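PDB 6Y1W: putative tryptophan halogenase from Xanthomonas campestris pv. campestris, which is a flavin-dependent halogenase, expected to use reduced FAD and oxygen to attach halogen to an aromatic substrate. Local coordinates for residues R71-D76 with R175-G180; W124-A129 with P461-M466; G137-E142 with Q473-I478; F151-N156 with R497-A502; I354-V359 with A382-H387. All blocks are in the same frame, centred on the assembly; numbering follows the deposited sequence.

The contacts form two touching groups. Interactions 2 and 3 adjoin where helix 120-129 packs on helix 468-486 (Ala-127 CB 3.5 Å from Leu-475 CD2), and interaction 3 touches interaction 4 through Leu-141 CD2 and Leu-154 CD1, 3.7 Å apart. Interactions 1 and 5 meet at Leu-72 CD1 and Val-359 CG2, 4.3 Å apart. Both lie nearer the predicted FAD site: the side chains of Leu-73 and Arg-356 are about 11 and 9 Å from that of Ile-351. The His-153 side chain (interaction 4) is about 12 Å from that of Lys-89, the predicted active-site lysine. Interactions 2 and 3 lie away from these sites; the centres of interactions 1 and 2 are about 49 Å apart.

Interaction 1: residues R71-D76 with R175-G180; sequences RLLEID and RRFSEG
Phe-177 reaches out from helix 167-180 and packs against the bend where helix 65-73 ends, meeting Leu-73 and Ile-75 through apolar contacts without a hydrogen bond between the segments. The packing includes a CH-pi contact: methyl CD1 of Ile-75 lies over one face of the Phe-177 ring, 4.2 Å from its centroid and 19° off the ring normal. The methylene before it is tighter still, with Ile-75 CG1 3.5 Å from Phe-177 CE2. It is this longer branch that meets the ring, since chi1 of -75° puts CG1 anti to the carbonyl carbon. On the Leu-73 side, CB packs 3.9 Å from Phe-177 CZ. One polar atom joins in at the ring edge, where Leu-73 O faces the C-H rim, 3.4 Å from Phe-177 CZ. The bend itself is a Schellman motif with Glu-74, of positive phi, as its C-prime residue; the carboxylate of Glu-74 forms a salt bridge with Lys-37. Asp-76 then N-caps helix 77-83 through Gln-79 N. Ile-75 also touches Phe-173 and Leu-174 one turn earlier on helix 167-180, while Phe-177 packs on Ala-33 of helix 25-39, whose N-terminal end carries predicted FAD-binding residues.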
# COMPACT_ATOMS: atom_id res chain seq x y z
N ARG A 71 4.05 -10.42 -18.33
CA ARG A 71 5.39 -10.69 -17.81
C ARG A 71 5.40 -11.89 -16.89
O ARG A 71 6.35 -12.68 -16.92
CB ARG A 71 5.92 -9.47 -17.09
CG ARG A 71 6.27 -8.41 -18.06
CD ARG A 71 7.25 -7.42 -17.51
NE ARG A 71 7.43 -6.43 -18.55
CZ ARG A 71 7.10 -5.15 -18.44
NH1 ARG A 71 6.59 -4.70 -17.30
NH2 ARG A 71 7.29 -4.34 -19.48
N LEU A 72 4.39 -12.01 -16.03
CA LEU A 72 4.34 -13.17 -15.13
C LEU A 72 4.20 -14.45 -15.94
O LEU A 72 4.80 -15.48 -15.60
CB LEU A 72 3.17 -13.08 -14.14
CG LEU A 72 3.07 -11.79 -13.32
CD1 LEU A 72 1.83 -11.82 -12.42
CD2 LEU A 72 4.33 -11.55 -12.51
N LEU A 73 3.39 -14.42 -16.99
CA LEU A 73 3.12 -15.63 -17.77
C LEU A 73 4.17 -15.85 -18.84
O LEU A 73 4.15 -16.90 -19.51
CB LEU A 73 1.73 -15.56 -18.42
CG LEU A 73 0.57 -16.08 -17.56
CD1 LEU A 73 0.50 -15.39 -16.20
CD2 LEU A 73 -0.81 -15.98 -18.28
N GLU A 74 5.10 -14.90 -19.02
CA GLU A 74 6.08 -14.94 -20.11
C GLU A 74 5.41 -15.05 -21.48
O GLU A 74 5.81 -15.83 -22.35
CB GLU A 74 7.08 -16.08 -19.87
CG GLU A 74 7.79 -15.84 -18.56
CD GLU A 74 8.80 -16.92 -18.26
OE1 GLU A 74 8.42 -17.84 -17.55
OE2 GLU A 74 9.94 -16.86 -18.74
N ILE A 75 4.39 -14.21 -21.67
CA ILE A 75 3.74 -14.01 -22.95
C ILE A 75 4.41 -12.84 -23.63
O ILE A 75 4.57 -11.78 -23.01
CB ILE A 75 2.23 -13.75 -22.76
CG1 ILE A 75 1.57 -15.07 -22.41
CG2 ILE A 75 1.60 -13.06 -24.03
CD1 ILE A 75 0.10 -14.91 -22.02
N ASP A 76 4.87 -13.04 -24.88
CA ASP A 76 5.55 -12.00 -25.64
C ASP A 76 4.56 -10.94 -26.10
O ASP A 76 3.56 -11.25 -26.76
CB ASP A 76 6.25 -12.63 -26.86
CG ASP A 76 6.94 -11.59 -27.71
OD1 ASP A 76 7.99 -11.06 -27.26
OD2 ASP A 76 6.43 -11.25 -28.80
N ARG A 175 -6.24 -19.72 -24.88
CA ARG A 175 -6.58 -21.13 -24.95
C ARG A 175 -5.42 -21.93 -25.52
O ARG A 175 -5.07 -23.00 -25.01
CB ARG A 175 -7.81 -21.35 -25.83
CG ARG A 175 -8.05 -22.84 -26.10
CD ARG A 175 -9.41 -23.04 -26.82
NE ARG A 175 -9.40 -24.34 -27.49
CZ ARG A 175 -10.33 -24.71 -28.37
NH1 ARG A 175 -11.34 -23.92 -28.65
NH2 ARG A 175 -10.24 -25.92 -28.95
N ARG A 176 -4.82 -21.42 -26.59
CA ARG A 176 -3.66 -22.08 -27.19
C ARG A 176 -2.52 -22.18 -26.19
O ARG A 176 -1.90 -23.24 -26.01
CB ARG A 176 -3.19 -21.29 -28.42
CG ARG A 176 -4.08 -21.41 -29.63
CD ARG A 176 -3.47 -20.67 -30.84
NE ARG A 176 -4.48 -19.91 -31.58
CZ ARG A 176 -5.42 -20.48 -32.33
NH1 ARG A 176 -5.48 -21.81 -32.44
NH2 ARG A 176 -6.31 -19.73 -32.98
N PHE A 177 -2.23 -21.07 -25.52
CA PHE A 177 -1.21 -21.06 -24.46
C PHE A 177 -1.50 -22.12 -23.38
O PHE A 177 -0.60 -22.86 -22.95
CB PHE A 177 -1.19 -19.64 -23.89
CG PHE A 177 -0.21 -19.39 -22.75
CD1 PHE A 177 -0.58 -19.69 -21.42
CD2 PHE A 177 1.03 -18.81 -22.96
CE1 PHE A 177 0.27 -19.42 -20.35
CE2 PHE A 177 1.90 -18.54 -21.86
CZ PHE A 177 1.52 -18.85 -20.57
N SER A 178 -2.75 -22.17 -22.92
CA SER A 178 -3.16 -23.07 -21.84
C SER A 178 -3.07 -24.54 -22.23
O SER A 178 -2.64 -25.37 -21.44
CB SER A 178 -4.60 -22.74 -21.42
OG SER A 178 -4.72 -21.40 -20.94
N GLU A 179 -3.55 -24.88 -23.43
CA GLU A 179 -3.50 -26.27 -23.85
C GLU A 179 -2.05 -26.74 -23.90
O GLU A 179 -1.77 -27.93 -23.63
CB GLU A 179 -4.24 -26.43 -25.18
CG GLU A 179 -5.74 -26.24 -24.99
CD GLU A 179 -6.54 -26.28 -26.29
OE1 GLU A 179 -5.95 -26.20 -27.39
OE2 GLU A 179 -7.77 -26.39 -26.17
N GLY A 180 -1.12 -25.83 -24.20
CA GLY A 180 0.30 -26.14 -24.21
C GLY A 180 0.87 -26.50 -22.85
O GLY A 180 1.86 -27.23 -22.76

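Interaction 2: residues W124-A129 with P461-M466; sequences WLKAHA and PVADLM
The carboxylate of Asp-464 is approached by Lys-126 NZ at OD1, on the anti side and 19° out of the carboxylate plane. On the far flank of helix 120-129 two other flat groups lie against each other: the Trp-124 ring has His-128 CB over one face, and the His-128 ring in turn has Trp-124 CH2 over one of its faces. Trp-124 NE1 bonds to Arg-134 O.

The salt bridge from Lys-126 NZ to Asp-464 OD1 is 2.8 Å long. Lys-126 begins with CG anti to the backbone N, and a kink at the next bond (chi2 85°) carries CD and CE past Ala-463 O to Asp-464 OD1, the two side chains crossing at about a right angle. The aliphatic part packs on the way, Lys-126 CB lying 3.8 Å from Ala-463 CB, and its CE comes 3.7 Å from Ala-463 O. A water completes the link, accepting from Lys-126 NZ at 2.7 Å and donating to Asp-464 O at 2.8 Å.

Asp-464 has further partners: His-459 NE2 at OD1, and Gln-367 NE2 of the second subunit at OD2. With a lysine and these hydrogen bonds gathered round it, the carboxylate is probably kept ionised. The charge pair pins the loop between helix 442-451 and helix 468-486 to helix 120-129, and probably also orients Asp-464 toward Gln-367 of the second subunit.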
# COMPACT_ATOMS: atom_id res chain seq x y z
N TRP A 124 1.22 23.43 -9.33
CA TRP A 124 0.40 23.86 -10.46
C TRP A 124 -0.72 24.80 -10.01
O TRP A 124 -0.99 25.80 -10.68
CB TRP A 124 -0.16 22.65 -11.21
CG TRP A 124 -0.92 23.04 -12.42
CD1 TRP A 124 -0.42 23.21 -13.68
CD2 TRP A 124 -2.33 23.31 -12.51
NE1 TRP A 124 -1.42 23.57 -14.55
CE2 TRP A 124 -2.60 23.67 -13.86
CE3 TRP A 124 -3.38 23.32 -11.60
CZ2 TRP A 124 -3.88 23.99 -14.31
CZ3 TRP A 124 -4.64 23.66 -12.04
CH2 TRP A 124 -4.88 24.00 -13.39
N LEU A 125 -1.38 24.48 -8.88
CA LEU A 125 -2.46 25.31 -8.35
C LEU A 125 -1.96 26.72 -8.00
O LEU A 125 -2.63 27.72 -8.30
CB LEU A 125 -3.08 24.64 -7.12
CG LEU A 125 -4.01 23.45 -7.47
CD1 LEU A 125 -4.25 22.52 -6.25
CD2 LEU A 125 -5.33 23.91 -8.12
N LYS A 126 -0.81 26.81 -7.35
CA LYS A 126 -0.22 28.12 -7.06
C LYS A 126 0.05 28.84 -8.37
O LYS A 126 -0.26 30.03 -8.52
CB LYS A 126 1.06 27.95 -6.25
CG LYS A 126 1.92 29.19 -6.12
CD LYS A 126 1.50 30.06 -5.01
CE LYS A 126 2.52 31.17 -4.82
NZ LYS A 126 1.92 32.02 -3.77
N ALA A 127 0.62 28.11 -9.34
CA ALA A 127 0.93 28.75 -10.62
C ALA A 127 -0.33 29.23 -11.31
O ALA A 127 -0.33 30.28 -11.94
CB ALA A 127 1.71 27.78 -11.52
N HIS A 128 -1.40 28.44 -11.23
CA HIS A 128 -2.68 28.88 -11.79
C HIS A 128 -3.19 30.14 -11.09
O HIS A 128 -3.66 31.08 -11.75
CB HIS A 128 -3.68 27.73 -11.67
CG HIS A 128 -4.93 27.92 -12.46
ND1 HIS A 128 -6.15 27.46 -12.04
CD2 HIS A 128 -5.14 28.51 -13.66
CE1 HIS A 128 -7.07 27.76 -12.94
NE2 HIS A 128 -6.48 28.40 -13.93
N ALA A 129 -3.09 30.20 -9.76
CA ALA A 129 -3.52 31.41 -9.05
C ALA A 129 -2.68 32.61 -9.46
O ALA A 129 -3.18 33.74 -9.45
CB ALA A 129 -3.46 31.20 -7.53
N PRO A 461 1.05 25.01 1.37
CA PRO A 461 1.84 26.25 1.51
C PRO A 461 3.31 26.14 1.09
O PRO A 461 3.96 27.17 0.92
CB PRO A 461 1.70 26.60 3.00
CG PRO A 461 1.28 25.35 3.67
CD PRO A 461 0.51 24.53 2.66
N VAL A 462 3.86 24.94 0.89
CA VAL A 462 5.25 24.90 0.44
C VAL A 462 5.37 25.59 -0.93
O VAL A 462 6.42 26.15 -1.26
CB VAL A 462 5.78 23.46 0.40
CG1 VAL A 462 5.22 22.72 -0.81
CG2 VAL A 462 7.30 23.46 0.36
N ALA A 463 4.29 25.59 -1.72
CA ALA A 463 4.38 26.25 -3.02
C ALA A 463 4.42 27.76 -2.85
O ALA A 463 4.87 28.48 -3.76
CB ALA A 463 3.22 25.81 -3.89
N ASP A 464 4.01 28.28 -1.70
CA ASP A 464 4.05 29.74 -1.55
C ASP A 464 5.47 30.25 -1.35
O ASP A 464 5.69 31.47 -1.35
CB ASP A 464 3.17 30.20 -0.38
CG ASP A 464 1.70 29.95 -0.62
OD1 ASP A 464 1.19 30.22 -1.74
OD2 ASP A 464 1.03 29.50 0.31
N LEU A 465 6.45 29.35 -1.20
CA LEU A 465 7.84 29.73 -1.11
C LEU A 465 8.38 30.20 -2.45
O LEU A 465 9.42 30.87 -2.49
CB LEU A 465 8.69 28.56 -0.61
CG LEU A 465 8.54 28.18 0.88
CD1 LEU A 465 9.29 26.89 1.14
CD2 LEU A 465 9.07 29.28 1.77
N MET A 466 7.75 29.82 -3.56
CA MET A 466 8.28 30.15 -4.87
C MET A 466 7.69 31.45 -5.41
O MET A 466 6.47 31.59 -5.51
CB MET A 466 8.02 29.01 -5.85
CG MET A 466 8.77 27.77 -5.42
SD MET A 466 8.20 26.42 -6.43
CE MET A 466 9.34 26.53 -7.73
O HOH W 1 3.95 33.33 -2.47

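Interaction 3: residues G137-E142 with Q473-I478; sequences GDYCLE and QFLEGI
Tyr-139, in the link between a 3-10 turn and helix 141-148, sets the edge of its ring against Leu-475 O and Ile-478 CG2 of helix 468-486. The next residue, Cys-140, holds the N-cap position of helix 141-148. With CG anti to the carbonyl carbon (chi1 -54°), the Tyr-139 ring runs across the side chains of Leu-475 and Ile-478 at about a right angle. Leu-475 O lies near the ring plane, 3.4 Å from Tyr-139 CE1, facing its C-H edge. Further along the same edge, Ile-478 CG2 packs 3.9 Å from Tyr-139 CD1, also near the plane. The Leu-475 side chain instead comes from above the plane, its CB 3.8 Å from Tyr-139 CE1 and its CD2 toward the hydroxyl. The phenol is anchored beyond the segments by a hydrogen bond with Arg-134 N, and Leu-475 carries the packing on to Phe-120 and Ala-127 of helix 120-129. At the tip of the ring, Tyr-139 OH bonds to a water lying in the ring plane at 2.6 Å, while Leu-475 CD2 rests 3.6 Å from that same hydroxyl oxygen.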
# COMPACT_ATOMS: atom_id res chain seq x y z
N GLY A 137 -2.84 19.25 -18.37
CA GLY A 137 -2.42 18.14 -19.23
C GLY A 137 -1.09 18.36 -19.94
O GLY A 137 -0.42 17.39 -20.30
N ASP A 138 -0.68 19.63 -20.12
CA ASP A 138 0.58 19.92 -20.80
C ASP A 138 1.80 19.41 -20.06
O ASP A 138 2.89 19.38 -20.64
CB ASP A 138 0.77 21.44 -20.99
CG ASP A 138 -0.15 22.01 -22.06
OD1 ASP A 138 -0.92 21.23 -22.65
OD2 ASP A 138 -0.14 23.24 -22.32
N TYR A 139 1.66 18.98 -18.81
CA TYR A 139 2.79 18.55 -18.00
C TYR A 139 2.87 17.02 -17.87
O TYR A 139 3.62 16.54 -17.03
CB TYR A 139 2.72 19.23 -16.62
CG TYR A 139 2.63 20.74 -16.79
CD1 TYR A 139 3.78 21.49 -17.04
CD2 TYR A 139 1.40 21.41 -16.68
CE1 TYR A 139 3.69 22.88 -17.22
CE2 TYR A 139 1.32 22.80 -16.87
CZ TYR A 139 2.48 23.51 -17.12
OH TYR A 139 2.44 24.89 -17.33
N CYS A 140 2.15 16.28 -18.70
CA CYS A 140 2.09 14.81 -18.64
C CYS A 140 2.36 14.22 -20.03
O CYS A 140 1.59 14.47 -20.97
CB CYS A 140 0.71 14.36 -18.16
SG CYS A 140 0.59 12.57 -18.09
N LEU A 141 3.44 13.44 -20.15
CA LEU A 141 3.83 12.90 -21.46
C LEU A 141 2.75 12.00 -22.04
O LEU A 141 2.40 12.11 -23.23
CB LEU A 141 5.14 12.12 -21.33
CG LEU A 141 5.59 11.36 -22.59
CD1 LEU A 141 5.88 12.33 -23.74
CD2 LEU A 141 6.78 10.41 -22.29
N GLU A 142 2.23 11.07 -21.25
CA GLU A 142 1.24 10.14 -21.81
C GLU A 142 0.03 10.89 -22.33
O GLU A 142 -0.55 10.52 -23.37
CB GLU A 142 0.82 9.11 -20.76
CG GLU A 142 1.88 8.04 -20.53
CD GLU A 142 2.97 8.45 -19.53
OE1 GLU A 142 3.07 9.62 -19.09
OE2 GLU A 142 3.74 7.54 -19.13
N GLN A 473 9.62 28.93 -14.14
CA GLN A 473 10.78 28.19 -14.61
C GLN A 473 10.64 26.70 -14.31
O GLN A 473 11.02 25.85 -15.13
CB GLN A 473 12.04 28.74 -13.96
CG GLN A 473 13.30 27.94 -14.23
CD GLN A 473 14.49 28.46 -13.43
OE1 GLN A 473 14.45 28.50 -12.20
NE2 GLN A 473 15.54 28.88 -14.14
N PHE A 474 10.09 26.38 -13.14
CA PHE A 474 9.84 25.00 -12.75
C PHE A 474 8.86 24.35 -13.73
O PHE A 474 9.13 23.28 -14.28
CB PHE A 474 9.30 24.98 -11.32
CG PHE A 474 8.83 23.62 -10.83
CD1 PHE A 474 9.69 22.52 -10.82
CD2 PHE A 474 7.54 23.45 -10.36
CE1 PHE A 474 9.25 21.25 -10.36
CE2 PHE A 474 7.10 22.20 -9.91
CZ PHE A 474 7.96 21.10 -9.92
N LEU A 475 7.71 25.00 -13.95
CA LEU A 475 6.71 24.42 -14.84
C LEU A 475 7.22 24.32 -16.28
O LEU A 475 7.01 23.30 -16.95
CB LEU A 475 5.42 25.24 -14.77
CG LEU A 475 4.36 24.66 -13.81
CD1 LEU A 475 4.82 24.47 -12.37
CD2 LEU A 475 3.12 25.54 -13.86
N GLU A 476 7.91 25.36 -16.78
CA GLU A 476 8.37 25.34 -18.17
C GLU A 476 9.47 24.31 -18.40
O GLU A 476 9.55 23.74 -19.49
CB GLU A 476 8.85 26.73 -18.60
CG GLU A 476 7.75 27.61 -19.13
CD GLU A 476 7.07 27.03 -20.37
OE1 GLU A 476 7.63 27.19 -21.48
OE2 GLU A 476 5.99 26.41 -20.23
N GLY A 477 10.33 24.07 -17.40
CA GLY A 477 11.32 23.01 -17.54
C GLY A 477 10.67 21.65 -17.70
O GLY A 477 11.09 20.85 -18.55
N ILE A 478 9.62 21.38 -16.92
CA ILE A 478 8.84 20.15 -17.10
C ILE A 478 8.22 20.10 -18.50
O ILE A 478 8.33 19.09 -19.21
CB ILE A 478 7.75 20.06 -16.01
CG1 ILE A 478 8.39 19.81 -14.62
CG2 ILE A 478 6.72 18.97 -16.34
CD1 ILE A 478 7.43 20.12 -13.50
O HOH W 2 4.62 26.19 -18.03

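Interaction 4: residues F151-N156 with R497-A502; sequences FAHLPN and RRYCPA
His-153 and Tyr-499 make this small surface contact, ring against ring. The imidazole presents its CE1 corner to one face of the phenol: His-153 CE1 sits 3.4 Å from Tyr-499 CZ, over the rim of the ring. The centroids are 4.9 Å apart and the planes meet at 59°, an oblique pairing. Tyr-499 is swung across to the loop with CG opposite its own nitrogen (chi1 -179°). The polar ends converge on a shared partner, Glu-77 OE1, which hydrogen-bonds both His-153 NE2 and Tyr-499 OH and so ties down the two rings at once. Behind His-153, Phe-151 CE2 lies 4.3 Å above the centre of the imidazole plane.

Further aromatic rings gather here, Phe-495 meeting both partners and Tyr-161 meeting His-153. The contact joins the loop between helix 141-148 and strand 162-166 to the end of helix 492-499, with helix 77-83 alongside: Glu-77 lies at its start, and Ala-78, the following residue, packs on Tyr-499.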
# COMPACT_ATOMS: atom_id res chain seq x y z
N PHE A 151 3.27 6.94 -30.21
CA PHE A 151 3.62 5.90 -29.24
C PHE A 151 4.91 5.22 -29.65
O PHE A 151 5.06 4.83 -30.82
CB PHE A 151 2.54 4.81 -29.08
CG PHE A 151 2.92 3.79 -28.04
CD1 PHE A 151 2.65 4.03 -26.69
CD2 PHE A 151 3.66 2.65 -28.37
CE1 PHE A 151 3.06 3.14 -25.72
CE2 PHE A 151 4.09 1.75 -27.41
CZ PHE A 151 3.79 2.01 -26.06
N ALA A 152 5.79 5.01 -28.67
CA ALA A 152 6.81 3.96 -28.70
C ALA A 152 7.21 3.67 -27.26
O ALA A 152 6.93 4.46 -26.37
CB ALA A 152 8.03 4.39 -29.55
N HIS A 153 7.84 2.51 -27.01
CA HIS A 153 8.34 2.25 -25.66
C HIS A 153 9.50 3.19 -25.36
O HIS A 153 10.27 3.55 -26.25
CB HIS A 153 8.85 0.81 -25.49
CG HIS A 153 7.85 -0.24 -25.85
ND1 HIS A 153 7.73 -0.73 -27.13
CD2 HIS A 153 6.93 -0.88 -25.10
CE1 HIS A 153 6.77 -1.64 -27.15
NE2 HIS A 153 6.27 -1.75 -25.93
N LEU A 154 9.63 3.55 -24.09
CA LEU A 154 10.79 4.33 -23.67
C LEU A 154 11.63 3.55 -22.67
O LEU A 154 11.11 2.68 -21.96
CB LEU A 154 10.35 5.66 -23.05
CG LEU A 154 9.88 6.70 -24.06
CD1 LEU A 154 9.31 7.95 -23.36
CD2 LEU A 154 11.06 7.06 -24.99
N PRO A 155 12.93 3.84 -22.58
CA PRO A 155 13.79 3.10 -21.65
C PRO A 155 13.26 3.14 -20.22
O PRO A 155 12.65 4.12 -19.79
CB PRO A 155 15.14 3.82 -21.75
CG PRO A 155 15.13 4.44 -23.10
CD PRO A 155 13.70 4.81 -23.38
N ASN A 156 13.49 2.03 -19.50
CA ASN A 156 13.14 1.91 -18.08
C ASN A 156 11.66 2.21 -17.84
O ASN A 156 11.30 2.93 -16.90
CB ASN A 156 14.01 2.81 -17.20
CG ASN A 156 15.49 2.61 -17.46
OD1 ASN A 156 16.26 3.57 -17.54
ND2 ASN A 156 15.90 1.35 -17.59
N ARG A 497 2.98 -0.85 -37.30
CA ARG A 497 3.42 -1.55 -38.51
C ARG A 497 4.78 -2.22 -38.31
O ARG A 497 5.03 -3.29 -38.87
CB ARG A 497 3.50 -0.57 -39.67
CG ARG A 497 2.21 -0.47 -40.45
CD ARG A 497 2.43 0.23 -41.78
NE ARG A 497 2.60 1.67 -41.62
CZ ARG A 497 1.59 2.53 -41.56
NH1 ARG A 497 0.34 2.09 -41.64
NH2 ARG A 497 1.83 3.84 -41.41
N ARG A 498 5.67 -1.58 -37.54
CA ARG A 498 7.00 -2.15 -37.32
C ARG A 498 7.05 -3.14 -36.16
O ARG A 498 7.88 -4.06 -36.17
CB ARG A 498 8.03 -1.05 -37.05
CG ARG A 498 8.02 0.09 -38.06
CD ARG A 498 9.26 0.99 -37.90
NE ARG A 498 9.35 1.62 -36.58
CZ ARG A 498 9.40 2.93 -36.38
NH1 ARG A 498 9.49 3.42 -35.15
NH2 ARG A 498 9.36 3.77 -37.41
N TYR A 499 6.19 -2.99 -35.15
CA TYR A 499 6.36 -3.74 -33.91
C TYR A 499 5.44 -4.94 -33.81
O TYR A 499 5.87 -6.01 -33.35
CB TYR A 499 6.11 -2.81 -32.71
CG TYR A 499 6.27 -3.46 -31.35
CD1 TYR A 499 7.54 -3.78 -30.85
CD2 TYR A 499 5.15 -3.75 -30.55
CE1 TYR A 499 7.68 -4.38 -29.60
CE2 TYR A 499 5.28 -4.32 -29.32
CZ TYR A 499 6.54 -4.64 -28.83
OH TYR A 499 6.66 -5.21 -27.59
N CYS A 500 4.20 -4.80 -34.23
CA CYS A 500 3.25 -5.87 -33.99
C CYS A 500 2.15 -5.88 -35.04
O CYS A 500 0.98 -5.95 -34.69
CB CYS A 500 2.66 -5.71 -32.58
SG CYS A 500 1.83 -4.12 -32.31
N PRO A 501 2.48 -5.85 -36.34
CA PRO A 501 1.43 -5.80 -37.37
C PRO A 501 0.55 -7.05 -37.37
O PRO A 501 1.03 -8.20 -37.38
CB PRO A 501 2.22 -5.65 -38.68
CG PRO A 501 3.55 -6.23 -38.38
CD PRO A 501 3.84 -5.84 -36.95
N ALA A 502 -0.78 -6.81 -37.30
CA ALA A 502 -1.81 -7.83 -37.40
C ALA A 502 -2.30 -7.89 -38.83
O ALA A 502 -2.41 -6.86 -39.50
CB ALA A 502 -3.00 -7.52 -36.48

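Interaction 5: residues I354-V359 with A382-H387; sequences IQRGIV and AEEIAH
Arg-356 on helix 350-363 and Glu-384 on helix 371-397 meet in a side-on, two-pronged salt bridge. Arg-356 NE donates to Glu-384 OE1 and Arg-356 NH2 to Glu-384 OE2, both at 3.0 Å. The second bond is close to straight (176°), and each acceptor is used on its syn side, with the guanidinium and carboxylate planes just 18° apart. The pair spans a wide gap, since the nearest CA atoms, those of Arg-356 and Glu-384, are 9.2 Å apart. Arg-356 is folded at chi2 and chi3, while Glu-384 stays extended beyond CG, and the two chains cross at about a right angle. The bridge joins two helices that follow each other in the chain, the Arg-356 side chain about 9 Å from that of Ile-351 in the predicted FAD site.

Arg-360 NH2 makes a long, weak ion pair with Glu-384 OE1. Arg-356 NH1 forms a salt bridge to a sulfonate oxygen of a MES molecule, probably from the crystallisation liquor, which Gln-355 NE2 also hydrogen-bonds. Two nitrogens on Glu-384 fix the rotation of the guanidinium and leave NH1 directed at the sulfonate.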
# COMPACT_ATOMS: atom_id res chain seq x y z
N ILE A 354 -10.55 -9.51 -13.54
CA ILE A 354 -10.27 -10.94 -13.74
C ILE A 354 -8.85 -11.26 -13.30
O ILE A 354 -8.60 -12.21 -12.55
CB ILE A 354 -10.50 -11.33 -15.21
CG1 ILE A 354 -11.99 -11.21 -15.56
CG2 ILE A 354 -10.06 -12.80 -15.41
CD1 ILE A 354 -12.26 -11.28 -17.10
N GLN A 355 -7.88 -10.47 -13.80
CA GLN A 355 -6.48 -10.71 -13.48
C GLN A 355 -6.25 -10.66 -11.98
O GLN A 355 -5.54 -11.51 -11.43
CB GLN A 355 -5.61 -9.67 -14.17
CG GLN A 355 -4.20 -9.60 -13.59
CD GLN A 355 -3.32 -8.62 -14.34
OE1 GLN A 355 -3.62 -8.25 -15.50
NE2 GLN A 355 -2.20 -8.22 -13.72
N ARG A 356 -6.85 -9.66 -11.29
CA ARG A 356 -6.64 -9.59 -9.84
C ARG A 356 -7.16 -10.85 -9.14
O ARG A 356 -6.52 -11.36 -8.21
CB ARG A 356 -7.32 -8.36 -9.23
CG ARG A 356 -6.70 -7.04 -9.67
CD ARG A 356 -5.23 -6.90 -9.21
NE ARG A 356 -5.16 -7.08 -7.77
CZ ARG A 356 -4.27 -7.84 -7.14
NH1 ARG A 356 -3.35 -8.51 -7.83
NH2 ARG A 356 -4.32 -7.93 -5.81
N GLY A 357 -8.33 -11.33 -9.54
CA GLY A 357 -8.87 -12.51 -8.90
C GLY A 357 -7.95 -13.71 -9.11
O GLY A 357 -7.79 -14.54 -8.21
N ILE A 358 -7.36 -13.81 -10.30
CA ILE A 358 -6.48 -14.94 -10.63
C ILE A 358 -5.16 -14.82 -9.87
O ILE A 358 -4.68 -15.78 -9.24
CB ILE A 358 -6.22 -14.97 -12.15
CG1 ILE A 358 -7.49 -15.29 -12.92
CG2 ILE A 358 -5.07 -15.98 -12.49
CD1 ILE A 358 -7.39 -14.95 -14.43
N VAL A 359 -4.52 -13.66 -9.96
CA VAL A 359 -3.23 -13.45 -9.32
C VAL A 359 -3.37 -13.61 -7.81
O VAL A 359 -2.53 -14.23 -7.16
CB VAL A 359 -2.66 -12.07 -9.69
CG1 VAL A 359 -1.41 -11.73 -8.81
CG2 VAL A 359 -2.26 -12.08 -11.17
N ALA A 382 -12.94 -7.47 -1.59
CA ALA A 382 -13.95 -6.48 -1.25
C ALA A 382 -13.35 -5.07 -1.17
O ALA A 382 -13.93 -4.11 -1.68
CB ALA A 382 -14.62 -6.87 0.07
N GLU A 383 -12.18 -4.94 -0.56
CA GLU A 383 -11.55 -3.63 -0.45
C GLU A 383 -11.17 -3.10 -1.82
O GLU A 383 -11.36 -1.91 -2.11
CB GLU A 383 -10.33 -3.69 0.46
CG GLU A 383 -10.75 -3.67 1.92
CD GLU A 383 -9.69 -4.09 2.90
OE1 GLU A 383 -8.52 -4.23 2.50
OE2 GLU A 383 -10.04 -4.28 4.08
N GLU A 384 -10.62 -3.96 -2.68
CA GLU A 384 -10.18 -3.48 -3.99
C GLU A 384 -11.36 -3.03 -4.85
O GLU A 384 -11.27 -1.99 -5.52
CB GLU A 384 -9.38 -4.56 -4.71
CG GLU A 384 -7.98 -4.72 -4.15
CD GLU A 384 -7.22 -5.83 -4.89
OE1 GLU A 384 -7.40 -5.96 -6.12
OE2 GLU A 384 -6.45 -6.56 -4.26
N ILE A 385 -12.47 -3.77 -4.82
CA ILE A 385 -13.57 -3.44 -5.74
C ILE A 385 -14.30 -2.20 -5.24
O ILE A 385 -14.79 -1.40 -6.06
CB ILE A 385 -14.52 -4.64 -5.93
CG1 ILE A 385 -15.50 -4.36 -7.07
CG2 ILE A 385 -15.33 -4.99 -4.67
CD1 ILE A 385 -14.84 -4.07 -8.27
N ALA A 386 -14.41 -2.02 -3.93
CA ALA A 386 -15.10 -0.86 -3.42
C ALA A 386 -14.37 0.41 -3.81
O ALA A 386 -14.98 1.44 -4.10
CB ALA A 386 -15.25 -0.94 -1.90
N HIS A 387 -13.03 0.34 -3.82
CA HIS A 387 -12.24 1.49 -4.26
C HIS A 387 -12.49 1.81 -5.74
O HIS A 387 -12.60 2.99 -6.12
CB HIS A 387 -10.76 1.22 -4.04
CG HIS A 387 -9.92 2.06 -4.91
ND1 HIS A 387 -9.71 3.39 -4.63
CD2 HIS A 387 -9.32 1.82 -6.10
CE1 HIS A 387 -8.98 3.93 -5.59
NE2 HIS A 387 -8.73 2.99 -6.49